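Local coordinates for protein inositol-3-phosphate synthase (Caenorhabditis elegans, PDB 1VKO) that belongs to the myo-inositol-1-phosphate synthase family and binds nicotinamide-adenine-dinucleotide through a Rossmann-type domain in a four-chain assembly, at residues A102-R106 / E177-K183; W159-D163 / R210-V214; H295-P301 / V318-D324. One frame throughout, in Å; residues are numbered along the deposited sequence.

The three contacts lie at different depths of one Rossmann-type subunit. Interaction 3 is the core one: all its touching residues are buried, and two neighbouring parallel strands are joined by backbone bonds. Interaction 2, partly buried, has no regular strand or helix; two loops are knitted by asparagine amides and backbone carbonyls beside the adenosine end of NAD, whereas residues 295-301 and 318-324 reach its nicotinamide end. The centres of interactions 2 and 3 are about 22 Å apart. Interaction 1, also partly buried, touches no NAD and sets a hairpin strand on a helix near two other subunits, mixing an indole-leucine contact with charged side chains that grip backbone atoms.

Interaction 1: residues A102-R106 / E177-K183; sequences AMTWR and EPELQEK
The indole of Trp-105 has one face covered by Leu-180, whose CD2 methyl stands 3.7 Å above the ring plane, offset toward the rim. This is a CH-pi contact: CD2 lies 18° off the normal through the centroid of the six-membered ring. Glu-177 reaches the five-membered side obliquely, its CG nearest Trp-105 CD1. Its carboxylate instead forms a salt bridge, through OE2, with Lys-108 of the second subunit. Met-426 of the third subunit packs on both Trp-105 and Leu-180. Leu-180 divides its branches, since CD1 lies 4.0 Å from Met-103 CB. The thioether of Met-103 runs past Lys-183 in the opposite direction; Met-103 SD lies 3.8 Å from Lys-183 CB.

Strand 104-107 pairs with 110-113 in a two-stranded hairpin; the short axis of 104-106 runs 142° from that of helix 178-183 (N-to-C directions), with Glu-177 at the N-cap. Two extended side chains from successive turns grip the strand backbone. Glu-179, its CG anti to the backbone N (chi1 -160°), brings OE1 to Arg-106 N at 2.6 Å, on the syn side of the carboxylate. Water 1 donates to the same OE1 and to Arg-106 O. One turn later, Lys-183 NZ donates to Thr-104 O at 2.5 Å, tilted from the carbonyl plane; the ion pair between Lys-183 NZ and Glu-179 OE2 is long, at 3.9 Å.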
# COMPACT_ATOMS: atom_id res chain seq x y z
N ALA A 102 -35.86 12.03 -1.58
CA ALA A 102 -35.01 11.82 -2.74
C ALA A 102 -34.07 13.01 -3.01
O ALA A 102 -33.95 13.50 -4.15
CB ALA A 102 -35.86 11.53 -3.95
N MET A 103 -33.36 13.45 -1.97
CA MET A 103 -32.47 14.60 -2.09
C MET A 103 -31.25 14.32 -2.94
O MET A 103 -30.69 13.21 -2.92
CB MET A 103 -32.08 15.15 -0.72
CG MET A 103 -33.23 15.22 0.30
SD MET A 103 -32.88 16.28 1.71
CE MET A 103 -34.46 16.44 2.51
N THR A 104 -30.87 15.32 -3.74
CA THR A 104 -29.67 15.24 -4.54
C THR A 104 -28.74 16.35 -4.12
O THR A 104 -29.15 17.29 -3.46
CB THR A 104 -29.99 15.38 -6.05
OG1 THR A 104 -31.00 16.35 -6.25
CG2 THR A 104 -30.63 14.11 -6.62
N TRP A 105 -27.47 16.23 -4.49
CA TRP A 105 -26.54 17.35 -4.27
C TRP A 105 -25.56 17.41 -5.45
O TRP A 105 -25.28 16.36 -6.06
CB TRP A 105 -25.84 17.24 -2.90
CG TRP A 105 -25.18 15.92 -2.63
CD1 TRP A 105 -23.87 15.64 -2.76
CD2 TRP A 105 -25.82 14.69 -2.21
NE1 TRP A 105 -23.62 14.33 -2.46
CE2 TRP A 105 -24.79 13.72 -2.10
CE3 TRP A 105 -27.15 14.32 -1.92
CZ2 TRP A 105 -25.05 12.37 -1.73
CZ3 TRP A 105 -27.41 13.00 -1.51
CH2 TRP A 105 -26.34 12.03 -1.44
N ARG A 106 -25.08 18.60 -5.81
CA ARG A 106 -24.13 18.72 -6.92
C ARG A 106 -22.78 18.12 -6.55
O ARG A 106 -22.31 18.30 -5.41
CB ARG A 106 -23.92 20.19 -7.33
CG ARG A 106 -24.91 20.76 -8.38
CD ARG A 106 -24.63 20.41 -9.88
NE ARG A 106 -23.27 20.72 -10.37
CZ ARG A 106 -22.56 19.93 -11.22
NH1 ARG A 106 -23.11 18.80 -11.66
NH2 ARG A 106 -21.33 20.26 -11.63
N GLU A 177 -22.09 16.39 2.64
CA GLU A 177 -21.53 17.55 1.95
C GLU A 177 -22.38 18.79 2.34
O GLU A 177 -23.53 18.59 2.70
CB GLU A 177 -21.64 17.28 0.46
CG GLU A 177 -20.71 16.24 -0.10
CD GLU A 177 -19.26 16.48 0.28
OE1 GLU A 177 -18.72 17.58 0.04
OE2 GLU A 177 -18.69 15.56 0.85
N PRO A 178 -21.84 20.02 2.29
CA PRO A 178 -22.54 21.18 2.82
C PRO A 178 -23.93 21.22 2.23
O PRO A 178 -24.87 21.12 2.97
CB PRO A 178 -21.66 22.36 2.36
CG PRO A 178 -20.20 21.66 2.46
CD PRO A 178 -20.54 20.42 1.73
N GLU A 179 -24.04 21.18 0.92
CA GLU A 179 -25.33 21.28 0.24
C GLU A 179 -26.38 20.42 0.86
O GLU A 179 -27.49 20.91 1.09
CB GLU A 179 -25.23 20.91 -1.24
CG GLU A 179 -26.40 21.46 -2.04
CD GLU A 179 -26.52 20.90 -3.46
OE1 GLU A 179 -25.49 20.48 -4.06
OE2 GLU A 179 -27.66 20.89 -3.98
N LEU A 180 -26.06 19.16 1.13
CA LEU A 180 -27.04 18.20 1.70
C LEU A 180 -27.44 18.51 3.15
O LEU A 180 -28.53 18.14 3.59
CB LEU A 180 -26.57 16.73 1.55
CG LEU A 180 -27.43 15.59 2.12
CD1 LEU A 180 -28.86 15.59 1.56
CD2 LEU A 180 -26.72 14.23 1.88
N GLN A 181 -26.55 19.18 3.89
CA GLN A 181 -26.86 19.60 5.25
C GLN A 181 -27.86 20.75 5.17
O GLN A 181 -28.80 20.83 5.99
CB GLN A 181 -25.60 20.05 6.01
CG GLN A 181 -24.57 18.93 6.33
CD GLN A 181 -23.35 19.44 7.09
OE1 GLN A 181 -23.47 20.39 7.88
NE2 GLN A 181 -22.16 18.83 6.83
N GLU A 182 -27.70 21.63 4.18
CA GLU A 182 -28.69 22.71 4.01
C GLU A 182 -30.08 22.22 3.63
O GLU A 182 -31.05 22.64 4.21
CB GLU A 182 -28.21 23.80 3.05
CG GLU A 182 -27.62 25.02 3.76
CD GLU A 182 -26.58 24.66 4.81
OE1 GLU A 182 -25.41 24.34 4.44
OE2 GLU A 182 -26.93 24.70 6.00
N LYS A 183 -30.16 21.32 2.68
CA LYS A 183 -31.43 20.70 2.32
C LYS A 183 -32.07 20.01 3.52
O LYS A 183 -33.31 20.07 3.68
CB LYS A 183 -31.19 19.68 1.20
CG LYS A 183 -31.07 20.34 -0.18
CD LYS A 183 -30.68 19.36 -1.26
CE LYS A 183 -30.96 19.97 -2.61
NZ LYS A 183 -31.05 18.96 -3.70
O HOH W 1 -23.00 20.18 -3.76

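Interaction 2: residues W159-D163 / R210-V214. With NAD (nicotinamide-adenine-dinucleotide), chain G.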
# COMPACT_ATOMS: atom_id res chain seq x y z
N TRP A 159 -31.59 9.94 22.84
CA TRP A 159 -30.98 10.76 23.88
C TRP A 159 -29.55 11.18 23.60
O TRP A 159 -28.80 10.48 22.93
CB TRP A 159 -30.96 10.00 25.17
CG TRP A 159 -32.26 9.45 25.65
CD1 TRP A 159 -33.13 10.03 26.54
CD2 TRP A 159 -32.82 8.18 25.31
NE1 TRP A 159 -34.20 9.20 26.75
CE2 TRP A 159 -34.04 8.06 26.00
CE3 TRP A 159 -32.43 7.13 24.46
CZ2 TRP A 159 -34.86 6.92 25.89
CZ3 TRP A 159 -33.21 6.00 24.38
CH2 TRP A 159 -34.43 5.91 25.08
N ASP A 160 -29.15 12.32 24.14
CA ASP A 160 -27.78 12.70 24.04
C ASP A 160 -27.37 13.60 25.17
O ASP A 160 -28.10 14.52 25.48
CB ASP A 160 -27.48 13.37 22.72
CG ASP A 160 -26.04 13.12 22.24
OD1 ASP A 160 -25.10 13.44 22.97
OD2 ASP A 160 -25.76 12.58 21.16
N ILE A 161 -26.20 13.34 25.77
CA ILE A 161 -25.63 14.23 26.79
C ILE A 161 -25.33 15.63 26.22
O ILE A 161 -25.14 16.58 26.99
CB ILE A 161 -24.38 13.61 27.43
CG1 ILE A 161 -23.25 13.44 26.40
CG2 ILE A 161 -24.73 12.27 28.13
CD1 ILE A 161 -21.84 13.02 26.98
N SER A 162 -25.31 15.77 24.90
CA SER A 162 -25.14 17.08 24.25
C SER A 162 -26.46 17.59 23.71
O SER A 162 -27.16 16.86 22.99
CB SER A 162 -24.17 16.99 23.08
OG SER A 162 -24.10 18.28 22.47
N ASP A 163 -26.82 18.84 24.00
CA ASP A 163 -28.15 19.31 23.59
C ASP A 163 -28.25 19.84 22.16
O ASP A 163 -29.36 20.20 21.70
CB ASP A 163 -28.74 20.32 24.60
CG ASP A 163 -28.02 21.63 24.59
OD1 ASP A 163 -26.90 21.70 24.03
OD2 ASP A 163 -28.49 22.65 25.12
N ARG A 210 -18.60 18.39 26.70
CA ARG A 210 -19.71 18.15 25.77
C ARG A 210 -21.05 17.90 26.49
O ARG A 210 -22.12 18.03 25.90
CB ARG A 210 -19.36 16.98 24.84
CG ARG A 210 -20.42 16.56 23.83
CD ARG A 210 -20.19 15.18 23.25
NE ARG A 210 -19.49 15.26 21.97
CZ ARG A 210 -20.08 15.31 20.78
NH1 ARG A 210 -21.41 15.27 20.69
NH2 ARG A 210 -19.33 15.39 19.68
N ALA A 211 -20.97 17.55 27.76
CA ALA A 211 -22.11 17.05 28.49
C ALA A 211 -22.89 18.17 29.18
O ALA A 211 -22.57 18.53 30.32
CB ALA A 211 -21.65 15.99 29.49
N ASN A 212 -23.89 18.71 28.47
CA ASN A 212 -24.70 19.79 28.97
C ASN A 212 -26.20 19.48 28.93
O ASN A 212 -27.02 20.38 29.08
CB ASN A 212 -24.38 21.06 28.18
CG ASN A 212 -25.07 21.11 26.81
OD1 ASN A 212 -25.62 20.12 26.31
ND2 ASN A 212 -25.03 22.28 26.19
N ASN A 213 -26.54 18.22 28.73
CA ASN A 213 -27.91 17.72 28.56
C ASN A 213 -28.05 16.44 29.40
O ASN A 213 -28.24 15.36 28.84
CB ASN A 213 -28.15 17.41 27.08
CG ASN A 213 -29.61 17.39 26.68
OD1 ASN A 213 -30.44 18.09 27.26
ND2 ASN A 213 -29.95 16.58 25.67
N VAL A 214 -27.93 16.55 30.73
CA VAL A 214 -27.99 15.37 31.60
C VAL A 214 -29.12 15.35 32.64
O VAL A 214 -29.45 16.38 33.22
CB VAL A 214 -26.60 15.01 32.26
CG1 VAL A 214 -25.43 15.54 31.42
CG2 VAL A 214 -26.49 15.47 33.68
PA NAD G . -19.81 10.10 18.24
O1A NAD G . -18.99 10.73 19.26
O2A NAD G . -19.90 11.00 17.08
O5B NAD G . -21.21 9.76 18.90
C5B NAD G . -21.32 9.62 20.29
C4B NAD G . -22.48 10.50 20.74
O4B NAD G . -23.03 9.93 21.90
C3B NAD G . -22.04 11.89 21.11
O3B NAD G . -23.12 12.71 20.69
C2B NAD G . -22.03 11.94 22.61
O2B NAD G . -22.63 13.19 22.93
C1B NAD G . -23.02 10.83 22.97
N9A NAD G . -22.94 10.17 24.29
C8A NAD G . -21.85 9.81 25.03
N7A NAD G . -22.29 9.25 26.18
C5A NAD G . -23.63 9.22 26.21
C6A NAD G . -24.58 8.79 27.16
N6A NAD G . -24.26 8.31 28.37
N1A NAD G . -25.92 8.95 26.86
C2A NAD G . -26.31 9.54 25.70
N3A NAD G . -25.37 9.98 24.82
C4A NAD G . -24.05 9.83 25.04
O3 NAD G . -19.24 8.64 17.82
PN NAD G . -19.90 7.85 16.61
O1N NAD G . -21.30 8.34 16.47
O2N NAD G . -18.99 7.96 15.47
O5D NAD G . -20.07 6.32 17.12
C5D NAD G . -20.63 6.03 18.39
C4D NAD G . -20.26 4.65 18.95
O4D NAD G . -20.42 3.66 17.97
C3D NAD G . -18.81 4.54 19.44
O3D NAD G . -18.80 3.79 20.62
C2D NAD G . -18.16 3.65 18.41
O2D NAD G . -17.11 2.83 18.89
C1D NAD G . -19.32 2.78 18.01
N1N NAD G . -18.93 2.17 16.74
C2N NAD G . -18.70 2.96 15.65
C3N NAD G . -18.30 2.36 14.48
C7N NAD G . -18.44 3.19 13.25
O7N NAD G . -18.86 4.52 13.47
N7N NAD G . -18.20 2.65 12.05
C4N NAD G . -18.15 0.96 14.38
C5N NAD G . -18.37 0.19 15.50
C6N NAD G . -18.76 0.81 16.70
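At the adenosine end of the NAD pocket, Ile-161 and Arg-210 meet the dinucleotide from the two loops joined here. Ile-161 O accepts two weak, bent backbone bonds, from Asn-212 N at 2.9 Å and from Asn-213 N. Asn-213 adds a side-chain bond to the preceding carbonyl: chi1 of -159° swings the amide to the far side from its own N and puts Asn-213 ND2 2.8 Å from Asp-160 O. That donor approaches at a C=O...N angle of 169°, while Asp-160 O is tilted from the amide plane of Asn-213; ND2 also donates to Pro-193 O.

Asp-160 follows strand 154-159, which borders the parallel Rossmann sheet, and its carboxylate holds the adenosine ribose, an acidic residue in the place usual for NAD-binding Rossmann folds. Asp-160 OD2 accepts from NAD O3B at 2.7 Å, while OD1 takes a very short bond from NAD O2B. OD1 also accepts from Ser-162 N, closing an Asx turn, and Gly-85 N donates to OD2, so both oxygens are tied to backbone as well as ribose. Arg-210 lays one face of its guanidinium over NAD C3B, and its NH1 donates weakly to NAD O2B at 3.3 Å. Ile-161 lines the adenine, where its CG2 lies 3.6 Å from NAD C6A; its CD1 also meets Ala-211 CB at 3.9 Å, an apolar contact between the loops.

Farther from the ligand, Asn-212 and Asp-163 meet with amide and carboxylate planes 86° apart. Asn-212 OD1 accepts from Asp-163 N in the carbonyl plane, and Asn-212 ND2 gives a weak bond to Asp-163 OD1 at 2.9 Å.

Interaction 3: residues H295-P301 / V318-D324; sequences HYINGSP and VFVGGDD. With NAD (nicotinamide-adenine-dinucleotide), chain G.
Tyr-296 pairs with Val-320, and Ile-297 with Gly-321, in parallel register at the border of the Rossmann sheet; helix 307-316 links the strands as a beta-alpha-beta unit. Three backbone bonds carry the pairing: Tyr-296 N to Phe-319 O at 3.1 Å, Gly-321 N to Tyr-296 O, and Asn-298 N to Gly-321 O at 2.9 Å. A side chain extends the series at the start, where His-295 ND1 accepts from Phe-319 N at 3.1 Å. The bond is nearly straight (174°), and the donor lies at the ring's edge, 13° from its plane.

At the end of strand 295-298, Asn-298 O accepts from Asp-324 N. A chi1 of 174° carries the Asn-298 amide to Asp-323, where ND2 reaches Asp-323 OD1 in a weak bond of 2.7 Å; ND2 also donates to Gln-302 O. The peptide before Asp-323 is cis. Asn-298 OD1 accepts from Ser-300 N, forming an Asx turn that leads into the NAD pocket. There Ser-300 OG touches the ligand directly, 3.0 Å from NAD O3D, a hydrogen bond in which either hydroxyl could donate.

In the second shell, Lys-373 forms a salt bridge with Asp-324 OD1, and Ser-376 OG bonds Asp-324 OD2, fixing this carboxylate beside Pro-301 CG.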
# COMPACT_ATOMS: atom_id res chain seq x y z
N HIS A 295 -36.87 -3.73 22.58
CA HIS A 295 -35.71 -4.58 22.39
C HIS A 295 -34.49 -3.68 22.48
O HIS A 295 -34.57 -2.46 22.29
CB HIS A 295 -35.75 -5.29 21.02
CG HIS A 295 -37.08 -5.91 20.70
ND1 HIS A 295 -37.52 -7.07 21.28
CD2 HIS A 295 -38.05 -5.52 19.85
CE1 HIS A 295 -38.72 -7.37 20.83
NE2 HIS A 295 -39.06 -6.45 19.94
N TYR A 296 -33.35 -4.29 22.75
CA TYR A 296 -32.16 -3.52 22.99
C TYR A 296 -30.95 -4.04 22.20
O TYR A 296 -30.56 -5.24 22.35
CB TYR A 296 -31.87 -3.44 24.49
CG TYR A 296 -30.74 -2.48 24.79
CD1 TYR A 296 -30.95 -1.10 24.90
CD2 TYR A 296 -29.46 -2.94 24.93
CE1 TYR A 296 -29.88 -0.24 25.15
CE2 TYR A 296 -28.40 -2.10 25.15
CZ TYR A 296 -28.60 -0.77 25.30
OH TYR A 296 -27.48 0.05 25.55
N ILE A 297 -30.39 -3.14 21.38
CA ILE A 297 -29.14 -3.39 20.61
C ILE A 297 -27.95 -2.56 21.07
O ILE A 297 -28.04 -1.32 21.20
CB ILE A 297 -29.34 -3.13 19.07
CG1 ILE A 297 -30.65 -3.73 18.54
CG2 ILE A 297 -28.08 -3.59 18.25
CD1 ILE A 297 -30.79 -5.21 18.73
N ASN A 298 -26.82 -3.24 21.30
CA ASN A 298 -25.56 -2.64 21.71
C ASN A 298 -24.57 -2.56 20.54
O ASN A 298 -24.01 -3.60 20.14
CB ASN A 298 -24.92 -3.47 22.84
CG ASN A 298 -23.50 -2.95 23.24
OD1 ASN A 298 -23.19 -1.77 23.11
ND2 ASN A 298 -22.65 -3.86 23.73
N GLY A 299 -24.37 -1.35 20.02
CA GLY A 299 -23.54 -1.05 18.87
C GLY A 299 -22.09 -0.78 19.24
O GLY A 299 -21.24 -0.59 18.36
N SER A 300 -21.81 -0.80 20.54
CA SER A 300 -20.48 -0.46 21.05
C SER A 300 -19.82 -1.68 21.73
O SER A 300 -20.46 -2.72 21.94
CB SER A 300 -20.55 0.71 22.01
OG SER A 300 -21.01 1.88 21.36
N PRO A 301 -18.52 -1.56 22.00
CA PRO A 301 -17.74 -2.64 22.59
C PRO A 301 -18.07 -3.01 24.04
O PRO A 301 -17.76 -4.13 24.41
CB PRO A 301 -16.30 -2.10 22.54
CG PRO A 301 -16.32 -1.14 21.48
CD PRO A 301 -17.66 -0.43 21.63
N VAL A 318 -38.18 -10.27 25.41
CA VAL A 318 -37.62 -9.21 24.57
C VAL A 318 -36.28 -9.69 23.97
O VAL A 318 -35.62 -10.59 24.53
CB VAL A 318 -37.54 -7.94 25.43
CG1 VAL A 318 -36.12 -7.45 25.62
CG2 VAL A 318 -38.54 -6.87 24.96
N PHE A 319 -35.87 -9.13 22.83
CA PHE A 319 -34.60 -9.54 22.20
C PHE A 319 -33.49 -8.59 22.55
O PHE A 319 -33.72 -7.37 22.60
CB PHE A 319 -34.67 -9.60 20.67
CG PHE A 319 -35.53 -10.71 20.12
CD1 PHE A 319 -35.16 -12.04 20.28
CD2 PHE A 319 -36.68 -10.41 19.41
CE1 PHE A 319 -35.97 -13.06 19.76
CE2 PHE A 319 -37.49 -11.42 18.89
CZ PHE A 319 -37.13 -12.74 19.06
N VAL A 320 -32.29 -9.15 22.77
CA VAL A 320 -31.09 -8.35 22.93
C VAL A 320 -30.13 -8.61 21.77
O VAL A 320 -30.25 -9.65 21.11
CB VAL A 320 -30.44 -8.46 24.35
CG1 VAL A 320 -31.39 -7.92 25.36
CG2 VAL A 320 -29.98 -9.90 24.73
N GLY A 321 -29.21 -7.67 21.51
CA GLY A 321 -28.19 -7.84 20.46
C GLY A 321 -26.89 -7.08 20.71
O GLY A 321 -26.88 -6.09 21.43
N GLY A 322 -25.80 -7.55 20.12
CA GLY A 322 -24.46 -6.93 20.25
C GLY A 322 -23.36 -7.95 20.01
O GLY A 322 -23.63 -9.11 19.74
N ASP A 323 -22.09 -7.54 20.09
CA ASP A 323 -21.73 -6.19 20.42
C ASP A 323 -20.85 -5.63 19.32
O ASP A 323 -19.96 -6.34 18.82
CB ASP A 323 -20.90 -6.20 21.70
CG ASP A 323 -21.63 -6.74 22.89
OD1 ASP A 323 -22.88 -6.50 23.05
OD2 ASP A 323 -21.03 -7.36 23.77
N ASP A 324 -21.08 -4.36 18.98
CA ASP A 324 -20.10 -3.51 18.28
C ASP A 324 -20.21 -3.65 16.76
O ASP A 324 -19.90 -4.73 16.20
CB ASP A 324 -18.68 -3.80 18.79
CG ASP A 324 -17.69 -2.67 18.51
OD1 ASP A 324 -18.10 -1.51 18.28
OD2 ASP A 324 -16.46 -2.86 18.55
PA NAD G . -19.81 10.10 18.24
O1A NAD G . -18.99 10.73 19.26
O2A NAD G . -19.90 11.00 17.08
O5B NAD G . -21.21 9.76 18.90
C5B NAD G . -21.32 9.62 20.29
C4B NAD G . -22.48 10.50 20.74
O4B NAD G . -23.03 9.93 21.90
C3B NAD G . -22.04 11.89 21.11
O3B NAD G . -23.12 12.71 20.69
C2B NAD G . -22.03 11.94 22.61
O2B NAD G . -22.63 13.19 22.93
C1B NAD G . -23.02 10.83 22.97
N9A NAD G . -22.94 10.17 24.29
C8A NAD G . -21.85 9.81 25.03
N7A NAD G . -22.29 9.25 26.18
C5A NAD G . -23.63 9.22 26.21
C6A NAD G . -24.58 8.79 27.16
N6A NAD G . -24.26 8.31 28.37
N1A NAD G . -25.92 8.95 26.86
C2A NAD G . -26.31 9.54 25.70
N3A NAD G . -25.37 9.98 24.82
C4A NAD G . -24.05 9.83 25.04
O3 NAD G . -19.24 8.64 17.82
PN NAD G . -19.90 7.85 16.61
O1N NAD G . -21.30 8.34 16.47
O2N NAD G . -18.99 7.96 15.47
O5D NAD G . -20.07 6.32 17.12
C5D NAD G . -20.63 6.03 18.39
C4D NAD G . -20.26 4.65 18.95
O4D NAD G . -20.42 3.66 17.97
C3D NAD G . -18.81 4.54 19.44
O3D NAD G . -18.80 3.79 20.62
C2D NAD G . -18.16 3.65 18.41
O2D NAD G . -17.11 2.83 18.89
C1D NAD G . -19.32 2.78 18.01
N1N NAD G . -18.93 2.17 16.74
C2N NAD G . -18.70 2.96 15.65
C3N NAD G . -18.30 2.36 14.48
C7N NAD G . -18.44 3.19 13.25
O7N NAD G . -18.86 4.52 13.47
N7N NAD G . -18.20 2.65 12.05
C4N NAD G . -18.15 0.96 14.38
C5N NAD G . -18.37 0.19 15.50
C6N NAD G . -18.76 0.81 16.70
O HOH W 2 -18.74 -6.64 24.66